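Ceramide very long chain fatty acid hydroxylase SCS7 (PDB 4ZR1) hydroxylates the very long chain fatty acid of ceramides, probably at C-2, using electrons from cytochrome b5, and binds two zinc ions. Local coordinates at residues I78-Y84 and H178-M182. Residues are numbered along the deposited sequence; the frame is centred on the assembly and turned at random.
Sequences IHRPRHY and HYLPM. With ZN (zinc ion), chain D.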
loop_
_atom_site.group_PDB
_atom_site.type_symbol
_atom_site.label_atom_id
_atom_site.label_comp_id
_atom_site.label_asym_id
_atom_site.label_seq_id
_atom_site.Cartn_x
_atom_site.Cartn_y
_atom_site.Cartn_z
ATOM N N ILE A 78 9.511 -5.532 -9.305
ATOM C CA ILE A 78 9.139 -4.573 -8.263
ATOM C C ILE A 78 8.438 -5.241 -7.074
ATOM O O ILE A 78 8.476 -4.717 -5.959
ATOM C CB ILE A 78 8.214 -3.463 -8.822
ATOM C CG1 ILE A 78 8.248 -2.222 -7.932
ATOM C CG2 ILE A 78 6.777 -3.964 -8.971
ATOM C CD1 ILE A 78 9.574 -1.510 -7.922
ATOM N N HIS A 79 7.807 -6.395 -7.313
ATOM C CA HIS A 79 7.094 -7.118 -6.262
ATOM C C HIS A 79 7.966 -8.200 -5.617
ATOM O O HIS A 79 7.516 -8.933 -4.741
ATOM C CB HIS A 79 5.807 -7.748 -6.807
ATOM C CG HIS A 79 4.820 -6.752 -7.331
ATOM N ND1 HIS A 79 4.639 -6.520 -8.677
ATOM C CD2 HIS A 79 3.962 -5.921 -6.690
ATOM C CE1 HIS A 79 3.714 -5.593 -8.845
ATOM N NE2 HIS A 79 3.290 -5.207 -7.656
ATOM N N ARG A 80 9.217 -8.306 -6.046
ATOM C CA ARG A 80 10.146 -9.182 -5.350
ATOM C C ARG A 80 10.965 -8.313 -4.407
ATOM O O ARG A 80 11.781 -7.510 -4.850
ATOM C CB ARG A 80 11.006 -9.954 -6.344
ATOM C CG ARG A 80 10.159 -10.834 -7.260
ATOM C CD ARG A 80 10.984 -11.600 -8.267
ATOM N NE ARG A 80 11.930 -12.491 -7.612
ATOM C CZ ARG A 80 12.707 -13.350 -8.258
ATOM N NH1 ARG A 80 13.550 -14.126 -7.586
ATOM N NH2 ARG A 80 12.635 -13.432 -9.580
ATOM N N PRO A 81 10.707 -8.445 -3.094
ATOM C CA PRO A 81 11.151 -7.441 -2.120
ATOM C C PRO A 81 12.655 -7.385 -1.874
ATOM O O PRO A 81 13.358 -8.388 -1.948
ATOM C CB PRO A 81 10.414 -7.852 -0.833
ATOM C CG PRO A 81 10.100 -9.304 -1.015
ATOM C CD PRO A 81 9.846 -9.473 -2.480
ATOM N N ARG A 82 13.135 -6.185 -1.579
ATOM C CA ARG A 82 14.493 -6.001 -1.110
ATOM C C ARG A 82 14.425 -5.255 0.219
ATOM O O ARG A 82 13.339 -4.933 0.698
ATOM C CB ARG A 82 15.335 -5.224 -2.128
ATOM C CG ARG A 82 14.808 -5.255 -3.552
ATOM C CD ARG A 82 15.099 -6.563 -4.271
ATOM N NE ARG A 82 14.447 -6.597 -5.577
ATOM C CZ ARG A 82 15.022 -7.058 -6.681
ATOM N NH1 ARG A 82 14.367 -7.051 -7.833
ATOM N NH2 ARG A 82 16.262 -7.517 -6.631
ATOM N N HIS A 83 15.580 -4.984 0.813
ATOM C CA HIS A 83 15.647 -4.194 2.035
ATOM C C HIS A 83 16.873 -3.283 1.994
ATOM O O HIS A 83 17.994 -3.750 1.788
ATOM C CB HIS A 83 15.682 -5.107 3.272
ATOM C CG HIS A 83 15.529 -4.373 4.568
ATOM N ND1 HIS A 83 14.391 -3.665 4.896
ATOM C CD2 HIS A 83 16.378 -4.220 5.612
ATOM C CE1 HIS A 83 14.545 -3.111 6.084
ATOM N NE2 HIS A 83 15.741 -3.436 6.542
ATOM N N TYR A 84 16.659 -1.986 2.185
ATOM C CA TYR A 84 17.757 -1.016 2.154
ATOM C C TYR A 84 18.624 -1.063 3.409
ATOM O O TYR A 84 19.766 -0.605 3.404
ATOM C CB TYR A 84 17.211 0.397 1.969
ATOM C CG TYR A 84 18.264 1.424 1.638
ATOM C CD1 TYR A 84 18.852 1.463 0.375
ATOM C CD2 TYR A 84 18.657 2.370 2.572
ATOM C CE1 TYR A 84 19.822 2.404 0.060
ATOM C CE2 TYR A 84 19.621 3.320 2.261
ATOM C CZ TYR A 84 20.200 3.328 1.004
ATOM O OH TYR A 84 21.160 4.260 0.693
ATOM N N HIS A 178 5.967 -2.632 -2.071
ATOM C CA HIS A 178 6.262 -4.042 -2.317
ATOM C C HIS A 178 7.750 -4.250 -2.547
ATOM O O HIS A 178 8.323 -5.262 -2.152
ATOM C CB HIS A 178 5.471 -4.559 -3.514
ATOM C CG HIS A 178 4.120 -5.092 -3.153
ATOM N ND1 HIS A 178 3.839 -6.440 -3.101
ATOM C CD2 HIS A 178 2.975 -4.456 -2.807
ATOM C CE1 HIS A 178 2.578 -6.612 -2.749
ATOM N NE2 HIS A 178 2.034 -5.425 -2.559
ATOM N N TYR A 179 8.374 -3.279 -3.195
ATOM C CA TYR A 179 9.799 -3.324 -3.414
ATOM C C TYR A 179 10.521 -3.222 -2.071
ATOM O O TYR A 179 11.481 -3.956 -1.829
ATOM C CB TYR A 179 10.214 -2.209 -4.376
ATOM C CG TYR A 179 11.636 -2.292 -4.876
ATOM C CD1 TYR A 179 12.080 -3.394 -5.600
ATOM C CD2 TYR A 179 12.525 -1.245 -4.667
ATOM C CE1 TYR A 179 13.383 -3.465 -6.073
ATOM C CE2 TYR A 179 13.832 -1.304 -5.134
ATOM C CZ TYR A 179 14.257 -2.414 -5.834
ATOM O OH TYR A 179 15.559 -2.464 -6.292
ATOM N N LEU A 180 10.048 -2.337 -1.187
ATOM C CA LEU A 180 10.686 -2.169 0.123
ATOM C C LEU A 180 9.730 -2.146 1.325
ATOM O O LEU A 180 9.566 -1.111 1.976
ATOM C CB LEU A 180 11.530 -0.901 0.131
ATOM C CG LEU A 180 12.698 -0.869 -0.864
ATOM C CD1 LEU A 180 12.629 0.380 -1.718
ATOM C CD2 LEU A 180 14.019 -0.952 -0.127
ATOM N N PRO A 181 9.153 -3.314 1.657
ATOM C CA PRO A 181 8.152 -3.562 2.706
ATOM C C PRO A 181 8.514 -2.988 4.082
ATOM O O PRO A 181 7.661 -2.418 4.768
ATOM C CB PRO A 181 8.104 -5.089 2.780
ATOM C CG PRO A 181 8.655 -5.565 1.498
ATOM C CD PRO A 181 9.670 -4.571 1.089
ATOM N N MET A 182 9.773 -3.136 4.476
ATOM C CA MET A 182 10.217 -2.698 5.793
ATOM C C MET A 182 10.836 -1.308 5.817
ATOM O O MET A 182 11.506 -0.959 6.782
ATOM C CB MET A 182 11.218 -3.698 6.370
ATOM C CG MET A 182 10.559 -4.977 6.807
ATOM S SD MET A 182 9.263 -4.624 8.011
ATOM C CE MET A 182 7.981 -5.710 7.371
HETATM ZN ZN ZN D . -0.211 -4.898 -2.435
#
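Arg82 N donates a hydrogen bond to Tyr179 O, 2.8 Å long and almost straight. Pro81 CA adds weak CA-H...O contacts to His178 O and Tyr179 O. Together they hold Pro81 and Arg82 against the C-terminal end of helix 164-179, just before Leu180 departs from helical geometry.

His79 and His178 form an edge-to-face aromatic pair. The ring planes stand 78° apart, and His79 CD2 comes over one face of His178, 3.6 Å from His178 ND1. His79 ND1 is hydrogen-bonded to Val75 O, which helps fix the turn of its ring. At the far end of the His178 ring, NE2 binds a zinc ion at 2.3 Å.

The Tyr179 ring lies between Ile78 and Arg82. Ile78 CD1 packs on Tyr179 CB at 3.7 Å. Its CG1 branch runs anti to the backbone N (chi1 -159°) and brings CD1 to that spot. Arg82 CG and NE both pass close to Tyr179 CE1; a bend at chi2 turns NE back to the same ring atom. Its guanidinium is inclined 63° to the tyrosine ring, and its NH2 makes a salt bridge with Asp47.

Smaller apolar contacts extend the interface. Pro81 CB meets Pro181 CG at 3.7 Å, and both prolines touch Tyr256 of helix 242-256. Leu180 CD2 rests against Tyr84 CB. Met182 CB makes a van der Waals contact with His83 CE1, meeting the ring obliquely.

His150, His155, His174 and His254 complete the zinc site. This is one of the two zinc sites of the histidine-rich centre, probably the catalytic dimetal centre of this sterol desaturase family member, and here His79 packs as a second-shell residue on a metal ligand.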